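Local coordinates for uncharacterized protein (Deinococcus radiodurans, PDB 3GG7) that is of unknown function but binds manganese and, as a member of the TatD-type metallo-dependent hydrolases, probably hydrolyses ester bonds, at residues 61-64 / 65-69; 194-197 / 198-201; 231-234 / 235-238. One frame throughout, in Å; residues are numbered along the deposited sequence.

Interaction 1 of 3, residues 61-64 / 65-69; sequences PEVV and SERAA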
ATOM      1  N   PRO A  61       3.378  10.440   4.388  1.00 20.19           N
ATOM      2  CA  PRO A  61       3.978  11.132   5.537  1.00 20.20           C
ATOM      3  C   PRO A  61       5.154  12.038   5.176  1.00 20.65           C
ATOM      4  O   PRO A  61       5.399  13.020   5.869  1.00 21.45           O
ATOM      5  CB  PRO A  61       4.390   9.985   6.472  1.00 20.90           C
ATOM      6  CG  PRO A  61       4.316   8.761   5.658  1.00 21.12           C
ATOM      7  CD  PRO A  61       3.286   8.989   4.613  1.00 19.93           C
ATOM      8  N   GLU A  62       5.859  11.732   4.094  1.00 20.61           N
ATOM      9  CA  GLU A  62       7.010  12.533   3.711  0.50 22.42           C
ATOM     10  C   GLU A  62       6.635  13.912   3.183  1.00 22.03           C
ATOM     11  O   GLU A  62       7.507  14.782   3.101  1.00 23.99           O
ATOM     12  CB  GLU A  62       7.891  11.825   2.681  0.50 22.92           C
ATOM     13  CG  GLU A  62       9.148  12.636   2.379  0.50 26.52           C
ATOM     14  CD  GLU A  62      10.053  12.031   1.360  0.50 31.14           C
ATOM     15  OE1 GLU A  62       9.959  10.808   1.111  0.50 35.14           O
ATOM     16  OE2 GLU A  62      10.869  12.808   0.818  0.50 33.04           O
ATOM     17  N   VAL A  63       5.368  14.142   2.835  1.00 21.92           N
ATOM     18  CA  VAL A  63       4.985  15.438   2.262  1.00 21.42           C
ATOM     19  C   VAL A  63       3.959  16.226   3.077  1.00 22.29           C
ATOM     20  O   VAL A  63       3.472  17.258   2.638  1.00 22.18           O
ATOM     21  CB  VAL A  63       4.557  15.312   0.773  1.00 21.57           C
ATOM     22  CG1 VAL A  63       5.646  14.626  -0.032  1.00 23.15           C
ATOM     23  CG2 VAL A  63       3.230  14.549   0.618  1.00 22.44           C
ATOM     24  N   VAL A  64       3.657  15.759   4.284  1.00 22.42           N
ATOM     25  CA  VAL A  64       2.650  16.419   5.107  1.00 22.77           C
ATOM     26  C   VAL A  64       2.958  17.846   5.504  1.00 23.49           C
ATOM     27  O   VAL A  64       2.009  18.614   5.684  1.00 25.38           O
ATOM     28  CB  VAL A  64       2.318  15.602   6.401  1.00 23.46           C
ATOM     29  CG1 VAL A  64       1.711  14.292   6.020  1.00 24.65           C
ATOM     30  CG2 VAL A  64       3.542  15.467   7.259  1.00 23.84           C
ATOM     31  N   SER A  65       4.233  18.209   5.636  1.00 22.86           N
ATOM     32  CA  SER A  65       4.616  19.585   5.957  0.50 23.78           C
ATOM     33  C   SER A  65       4.538  20.436   4.704  1.00 23.31           C
ATOM     34  O   SER A  65       3.856  21.467   4.662  1.00 24.59           O
ATOM     35  CB  SER A  65       6.040  19.651   6.533  0.50 24.33           C
ATOM     36  OG  SER A  65       6.406  20.989   6.856  0.50 26.90           O
ATOM     37  N   GLU A  66       5.214  19.992   3.663  1.00 22.03           N
ATOM     38  CA  GLU A  66       5.306  20.830   2.473  1.00 21.91           C
ATOM     39  C   GLU A  66       3.974  20.989   1.754  1.00 21.18           C
ATOM     40  O   GLU A  66       3.741  22.018   1.140  1.00 22.26           O
ATOM     41  CB  GLU A  66       6.384  20.329   1.517  1.00 22.32           C
ATOM     42  CG  GLU A  66       6.105  18.997   0.857  1.00 23.97           C
ATOM     43  CD  GLU A  66       7.378  18.303   0.398  1.00 27.69           C
ATOM     44  OE1 GLU A  66       7.763  18.431  -0.789  1.00 27.59           O
ATOM     45  OE2 GLU A  66       7.988  17.624   1.245  1.00 30.73           O
ATOM     46  N   ARG A  67       3.107  19.990   1.871  1.00 19.65           N
ATOM     47  CA  ARG A  67       1.763  20.040   1.256  1.00 19.53           C
ATOM     48  C   ARG A  67       0.624  20.175   2.289  1.00 19.62           C
ATOM     49  O   ARG A  67      -0.526  19.816   2.008  1.00 18.40           O
ATOM     50  CB  ARG A  67       1.519  18.774   0.428  1.00 19.90           C
ATOM     51  CG  ARG A  67       2.557  18.419  -0.659  1.00 20.80           C
ATOM     52  CD  ARG A  67       2.691  19.463  -1.734  1.00 19.80           C
ATOM     53  NE  ARG A  67       1.420  19.874  -2.328  1.00 19.08           N
ATOM     54  CZ  ARG A  67       1.297  20.699  -3.360  1.00 19.08           C
ATOM     55  NH1 ARG A  67       2.360  21.141  -4.014  1.00 19.00           N
ATOM     56  NH2 ARG A  67       0.080  21.074  -3.749  1.00 19.17           N
ATOM     57  N   ALA A  68       0.948  20.706   3.474  1.00 18.84           N
ATOM     58  CA  ALA A  68      -0.013  20.785   4.589  1.00 18.45           C
ATOM     59  C   ALA A  68      -1.390  21.323   4.164  1.00 19.08           C
ATOM     60  O   ALA A  68      -2.405  20.803   4.575  1.00 18.99           O
ATOM     61  CB  ALA A  68       0.570  21.663   5.715  1.00 19.15           C
ATOM     62  N   ALA A  69      -1.401  22.352   3.341  1.00 18.67           N
ATOM     63  CA  ALA A  69      -2.637  23.014   2.937  1.00 19.43           C
ATOM     64  C   ALA A  69      -3.538  22.181   2.062  1.00 19.20           C
ATOM     65  O   ALA A  69      -4.690  22.547   1.819  1.00 20.29           O
ATOM     66  CB  ALA A  69      -2.318  24.309   2.227  1.00 20.05           C
TER

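Interaction 2 of 3, residues 194-197 / 198-201; sequences ETDG and PFLE. With MN (manganese (II) ion), chain B.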
ATOM      1  N   GLU A 194       3.029  -6.459  -4.172  1.00 19.96           N
ATOM      2  CA  GLU A 194       3.196  -5.054  -4.616  1.00 20.21           C
ATOM      3  C   GLU A 194       4.565  -4.862  -5.249  1.00 20.39           C
ATOM      4  O   GLU A 194       5.426  -5.739  -5.116  1.00 20.31           O
ATOM      5  CB  GLU A 194       3.074  -4.088  -3.425  1.00 19.79           C
ATOM      6  CG  GLU A 194       4.218  -4.194  -2.390  1.00 19.65           C
ATOM      7  CD  GLU A 194       4.244  -3.027  -1.383  1.00 20.54           C
ATOM      8  OE1 GLU A 194       3.202  -2.743  -0.763  1.00 22.36           O
ATOM      9  OE2 GLU A 194       5.306  -2.379  -1.257  1.00 23.87           O
ATOM     10  N   THR A 195       4.797  -3.728  -5.908  1.00 19.64           N
ATOM     11  CA  THR A 195       6.140  -3.283  -6.265  1.00 20.66           C
ATOM     12  C   THR A 195       6.608  -2.004  -5.561  1.00 20.37           C
ATOM     13  O   THR A 195       7.789  -1.822  -5.338  1.00 20.98           O
ATOM     14  CB  THR A 195       6.331  -3.026  -7.761  1.00 21.65           C
ATOM     15  OG1 THR A 195       5.499  -1.925  -8.186  1.00 21.66           O
ATOM     16  CG2 THR A 195       6.049  -4.282  -8.589  1.00 21.22           C
ATOM     17  N   ASP A 196       5.694  -1.073  -5.287  1.00 19.71           N
ATOM     18  CA  ASP A 196       6.071   0.266  -4.877  1.00 20.34           C
ATOM     19  C   ASP A 196       6.942   0.984  -5.926  1.00 20.06           C
ATOM     20  O   ASP A 196       7.770   1.847  -5.574  1.00 21.27           O
ATOM     21  CB  ASP A 196       6.771   0.288  -3.512  1.00 20.22           C
ATOM     22  CG  ASP A 196       6.677   1.650  -2.826  1.00 20.88           C
ATOM     23  OD1 ASP A 196       5.718   2.406  -3.110  1.00 19.61           O
ATOM     24  OD2 ASP A 196       7.560   1.958  -1.987  1.00 20.77           O
ATOM     25  N   GLY A 197       6.763   0.656  -7.205  1.00 20.41           N
ATOM     26  CA  GLY A 197       7.413   1.425  -8.256  1.00 21.13           C
ATOM     27  C   GLY A 197       6.878   2.843  -8.240  1.00 22.11           C
ATOM     28  O   GLY A 197       5.744   3.078  -7.813  1.00 21.08           O
ATOM     29  N   PRO A 198       7.675   3.825  -8.681  1.00 23.10           N
ATOM     30  CA  PRO A 198       9.088   3.718  -9.109  1.00 24.24           C
ATOM     31  C   PRO A 198      10.085   3.909  -7.950  1.00 25.31           C
ATOM     32  O   PRO A 198      11.298   4.005  -8.190  1.00 27.76           O
ATOM     33  CB  PRO A 198       9.205   4.869 -10.116  1.00 24.47           C
ATOM     34  CG  PRO A 198       8.330   5.920  -9.561  1.00 24.30           C
ATOM     35  CD  PRO A 198       7.169   5.201  -8.856  1.00 22.71           C
ATOM     36  N   PHE A 199       9.594   3.986  -6.714  1.00 26.72           N
ATOM     37  CA  PHE A 199      10.454   4.161  -5.536  1.00 27.51           C
ATOM     38  C   PHE A 199      11.412   3.001  -5.339  1.00 28.03           C
ATOM     39  O   PHE A 199      12.620   3.194  -5.100  1.00 28.26           O
ATOM     40  CB  PHE A 199       9.610   4.295  -4.275  1.00 28.09           C
ATOM     41  CG  PHE A 199       9.001   5.641  -4.088  1.00 30.29           C
ATOM     42  CD1 PHE A 199       9.802   6.771  -4.022  1.00 31.94           C
ATOM     43  CD2 PHE A 199       7.639   5.786  -3.900  1.00 31.45           C
ATOM     44  CE1 PHE A 199       9.242   8.026  -3.823  1.00 33.12           C
ATOM     45  CE2 PHE A 199       7.073   7.045  -3.698  1.00 32.62           C
ATOM     46  CZ  PHE A 199       7.868   8.157  -3.656  1.00 33.53           C
ATOM     47  N   LEU A 200      10.876   1.788  -5.418  1.00 28.12           N
ATOM     48  CA  LEU A 200      11.683   0.590  -5.359  1.00 28.82           C
ATOM     49  C   LEU A 200      12.516   0.500  -6.625  1.00 29.66           C
ATOM     50  O   LEU A 200      11.999   0.608  -7.735  1.00 28.78           O
ATOM     51  CB  LEU A 200      10.812  -0.669  -5.243  1.00 29.24           C
ATOM     52  CG  LEU A 200      11.665  -1.951  -5.406  1.00 31.68           C
ATOM     53  CD1 LEU A 200      12.511  -2.181  -4.152  1.00 35.48           C
ATOM     54  CD2 LEU A 200      10.854  -3.178  -5.758  1.00 33.76           C
ATOM     55  N   GLU A 201      13.813   0.309  -6.448  1.00 30.67           N
ATOM     56  CA  GLU A 201      14.682  -0.003  -7.566  1.00 32.50           C
ATOM     57  C   GLU A 201      15.055  -1.475  -7.563  1.00 32.89           C
ATOM     58  O   GLU A 201      15.352  -2.051  -6.521  1.00 33.93           O
ATOM     59  CB  GLU A 201      15.919   0.878  -7.532  1.00 33.10           C
ATOM     60  CG  GLU A 201      15.594   2.286  -7.903  1.00 35.65           C
ATOM     61  CD  GLU A 201      16.788   3.193  -7.842  1.00 40.00           C
ATOM     62  OE1 GLU A 201      17.922   2.701  -7.640  1.00 43.10           O
ATOM     63  OE2 GLU A 201      16.580   4.404  -7.997  1.00 42.95           O
TER
HETATM   64 MN    MN B 253       4.599   3.878  -1.864  1.00 16.50          MN
HETATM   65  O   HOH W   1       6.243   3.815  -0.662  1.00 22.24           O

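Interaction 3 of 3, residues 231-234 / 235-238; sequences ERIV and KENV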
ATOM      1  N   GLU A 231      -0.454 -17.103  -7.381  1.00 27.09           N
ATOM      2  CA  GLU A 231      -1.321 -16.154  -8.104  1.00 26.88           C
ATOM      3  C   GLU A 231      -2.790 -16.319  -7.715  1.00 26.49           C
ATOM      4  O   GLU A 231      -3.508 -15.327  -7.509  1.00 25.23           O
ATOM      5  CB  GLU A 231      -1.163 -16.281  -9.625  1.00 28.21           C
ATOM      6  CG  GLU A 231       0.223 -15.970 -10.124  1.00 30.93           C
ATOM      7  CD  GLU A 231       0.311 -15.881 -11.648  1.00 35.33           C
ATOM      8  OE1 GLU A 231      -0.685 -16.180 -12.343  1.00 39.87           O
ATOM      9  OE2 GLU A 231       1.392 -15.515 -12.140  1.00 39.66           O
ATOM     10  N   ARG A 232      -3.247 -17.573  -7.588  1.00 25.69           N
ATOM     11  CA  ARG A 232      -4.624 -17.831  -7.209  1.00 26.65           C
ATOM     12  C   ARG A 232      -4.905 -17.323  -5.804  1.00 25.87           C
ATOM     13  O   ARG A 232      -5.945 -16.707  -5.572  1.00 25.60           O
ATOM     14  CB  ARG A 232      -4.949 -19.338  -7.289  1.00 26.72           C
ATOM     15  CG  ARG A 232      -6.318 -19.709  -6.716  1.00 29.44           C
ATOM     16  CD  ARG A 232      -6.578 -21.245  -6.703  1.00 32.15           C
ATOM     17  NE  ARG A 232      -5.527 -22.015  -6.034  1.00 35.44           N
ATOM     18  CZ  ARG A 232      -5.406 -22.194  -4.718  1.00 35.79           C
ATOM     19  NH1 ARG A 232      -6.269 -21.658  -3.859  1.00 38.08           N
ATOM     20  NH2 ARG A 232      -4.406 -22.932  -4.245  1.00 36.64           N
ATOM     21  N   ILE A 233      -4.022 -17.656  -4.863  1.00 25.64           N
ATOM     22  CA  ILE A 233      -4.176 -17.242  -3.467  1.00 26.13           C
ATOM     23  C   ILE A 233      -4.248 -15.710  -3.331  1.00 24.67           C
ATOM     24  O   ILE A 233      -5.148 -15.190  -2.674  1.00 23.37           O
ATOM     25  CB  ILE A 233      -3.054 -17.822  -2.617  1.00 26.43           C
ATOM     26  CG1 ILE A 233      -3.320 -19.307  -2.395  1.00 28.79           C
ATOM     27  CG2 ILE A 233      -2.941 -17.112  -1.259  1.00 27.83           C
ATOM     28  CD1 ILE A 233      -2.102 -20.063  -1.954  1.00 29.43           C
ATOM     29  N   VAL A 234      -3.340 -15.008  -3.991  1.00 25.38           N
ATOM     30  CA  VAL A 234      -3.363 -13.540  -3.994  1.00 24.70           C
ATOM     31  C   VAL A 234      -4.666 -12.982  -4.602  1.00 24.95           C
ATOM     32  O   VAL A 234      -5.272 -12.087  -4.024  1.00 25.08           O
ATOM     33  CB  VAL A 234      -2.110 -12.955  -4.656  1.00 25.05           C
ATOM     34  CG1 VAL A 234      -2.200 -11.423  -4.730  1.00 25.34           C
ATOM     35  CG2 VAL A 234      -0.857 -13.393  -3.885  1.00 25.00           C
ATOM     36  N   LYS A 235      -5.159 -13.559  -5.705  1.00 25.18           N
ATOM     37  CA  LYS A 235      -6.466 -13.144  -6.243  1.00 25.49           C
ATOM     38  C   LYS A 235      -7.619 -13.422  -5.281  1.00 25.54           C
ATOM     39  O   LYS A 235      -8.512 -12.601  -5.118  1.00 26.14           O
ATOM     40  CB  LYS A 235      -6.772 -13.867  -7.556  1.00 26.24           C
ATOM     41  CG  LYS A 235      -5.998 -13.372  -8.738  1.00 29.10           C
ATOM     42  CD  LYS A 235      -6.857 -12.395  -9.530  1.00 31.85           C
ATOM     43  CE  LYS A 235      -6.121 -11.826 -10.696  1.00 33.57           C
ATOM     44  NZ  LYS A 235      -7.007 -10.876 -11.459  1.00 32.33           N
ATOM     45  N   GLU A 236      -7.603 -14.606  -4.660  1.00 25.54           N
ATOM     46  CA  GLU A 236      -8.607 -14.942  -3.661  1.00 25.44           C
ATOM     47  C   GLU A 236      -8.549 -13.937  -2.516  1.00 23.90           C
ATOM     48  O   GLU A 236      -9.591 -13.541  -1.969  1.00 23.97           O
ATOM     49  CB  GLU A 236      -8.412 -16.354  -3.080  1.00 26.23           C
ATOM     50  CG  GLU A 236      -8.649 -17.484  -4.043  1.00 28.03           C
ATOM     51  CD  GLU A 236      -8.196 -18.831  -3.510  1.00 30.75           C
ATOM     52  OE1 GLU A 236      -7.530 -18.900  -2.436  1.00 34.79           O
ATOM     53  OE2 GLU A 236      -8.498 -19.840  -4.180  1.00 35.50           O
ATOM     54  N   ASN A 237      -7.328 -13.557  -2.138  1.00 24.16           N
ATOM     55  CA  ASN A 237      -7.148 -12.619  -1.043  1.00 23.54           C
ATOM     56  C   ASN A 237      -7.695 -11.236  -1.394  1.00 22.50           C
ATOM     57  O   ASN A 237      -8.359 -10.621  -0.569  1.00 22.30           O
ATOM     58  CB  ASN A 237      -5.683 -12.528  -0.641  1.00 22.63           C
ATOM     59  CG  ASN A 237      -5.159 -13.807   0.006  1.00 24.49           C
ATOM     60  OD1 ASN A 237      -5.934 -14.725   0.357  1.00 24.05           O
ATOM     61  ND2 ASN A 237      -3.849 -13.868   0.170  1.00 23.08           N
ATOM     62  N   VAL A 238      -7.468 -10.776  -2.631  1.00 23.77           N
ATOM     63  CA  VAL A 238      -8.046  -9.498  -3.059  1.00 24.24           C
ATOM     64  C   VAL A 238      -9.570  -9.567  -3.036  1.00 24.36           C
ATOM     65  O   VAL A 238     -10.225  -8.642  -2.559  1.00 24.09           O
ATOM     66  CB  VAL A 238      -7.514  -9.041  -4.438  1.00 24.08           C
ATOM     67  CG1 VAL A 238      -8.277  -7.785  -4.952  1.00 25.50           C
ATOM     68  CG2 VAL A 238      -6.034  -8.745  -4.350  1.00 25.35           C
TER

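Interaction 1 of 3, residues 61-64 / 65-69
V63 lies under one face of the E66 carboxylate: its CG1 methyl sits almost straight below the acid carbon, with V63 CG1 4.1 Å from E66 CD, and V63 CB lies against the same face, a little further off the perpendicular. E66 OE2 reaches toward the carbonyl oxygen of E62; both atoms are acceptors, so this approach is no bond. The guanidinium of R67 swings away from residues 61-64 and forms a salt bridge with D70, leaving the aliphatic part of the arginine for the contact. That part runs alongside V63, pointing the same way, with R67 CG 4.0 Å from V63 CB. E66 reaches the valine because its CG is wedged between the backbone N and the carbonyl carbon (chi1 68°), which folds the otherwise extended acid back over residue 63. Beneath the side chains the backbone makes two overlapping turns. R67 N donates to V63 O at 2.9 Å, an i to i+4 bond closing a five-residue turn, while S65 to A68 form a type I beta turn closed by A68 N on S65 O. These turns belong to the loop between strand 53-55 and helix 72-77 in what is, by family, a TIM-barrel protein. V64 faces the other way, packing on Q102 and V105 of helix 99-115, and its carbonyl accepts from Q101. E62 OE1, in one of its two conformers, makes a weak hydrogen bond to a bound methylpentanediol that probably came from the crystallisation liquor.

Interaction 2 of 3, residues 194-197 / 198-201
D196, its CG anti to the backbone N (chi1 -157°), places its carboxylate at the edge of the F199 ring, D196 OD1 lying 4.0 Å from F199 CD2 near the ring plane, with carboxylate and ring turned 45° apart. The same OD1 binds manganese at 2.2 Å, and H7, H9 and E86 supply the other protein ligands. D196 OD2 stays off the metal and instead accepts from the manganese-bound water at 2.6 Å, so the two carboxylate oxygens grip the ion and its water together. F199 also meets H9 edge to face, touching two ligands at once. In the next shell, L200 N donates to D196 O at 3.1 Å, an almost straight bond (170°) whose donor stands above the carbonyl plane. The cis peptide before P198 lies within this turn. Just upstream is an ST turn: T195 OG1 accepts from G197 N at 3.0 Å and is also hydrogen-bonded to D5. An aspartate ligand just after the last barrel strand is a hallmark of the metallo-dependent hydrolases. The loop leaves strand 191-193 with E194 backbone-bonded to V169 of strand 166-169 and D196 to H7 of strand 4-8, while L200 packs on P171 and T172 of helix 171-174.

Interaction 3 of 3, residues 231-234 / 235-238
R232 and E236, one turn apart on the C-terminal alpha-helix 227-243 of a TIM-barrel protein, are joined by the regular helical ladder and by a salt bridge. The ladder has four i to i+4 bonds across this stretch, from E231 O to K235 N through V234 O to V238 N; that from E236 N to R232 O, at 2.8 Å, ties the backbones of the salt-bridged pair. In the ionic contact R232 NH1 donates to E236 OE2 at 2.9 Å. The carboxylate oxygen lies in the guanidinium plane and is met on its syn side, 33° out of the carboxylate plane, and the two flat groups are turned 58° against each other. A bend at chi3 (54°) brings the guanidinium round to the acid, and R232 NE has a second acid in E229. The polar contacts of N237 point inward: its ND2 donates to the carbonyls of V191 and R188, linking the helix to strand 191-193 and the segment before it. With an alanine here, those two carbonyls would probably lose their side-chain donor, and the helix its polar tie to the strand. The apolar contacts follow the same face, V234 touching T193 and V238 touching L192. Beside them I233 and N237 run side by side, pointing the same way, with the I233 CG2 methyl 3.7 Å from N237 ND2.

How the interactions relate
Three local contacts, each between residues a few positions apart, show how place in a barrel sets chemistry. Interaction 2 is buried and carries a metal ligand; its polar atoms are held by manganese, water, backbone and side chains. Interaction 1 lies at the surface in an earlier loop, where R67's aliphatic part and E66's carboxylate face cover V63 while the guanidinium turns to D70. Interaction 3, partly buried, divides by face: a salt bridge outside, an asparagine and valines inward. Interactions 2 and 3 share strand 191-193, which the loop 194-201 follows and the helix packs against, though their nearest atoms stay about 7 Å apart. Interactions 1 and 3 lie on opposite sides of the chain's centre.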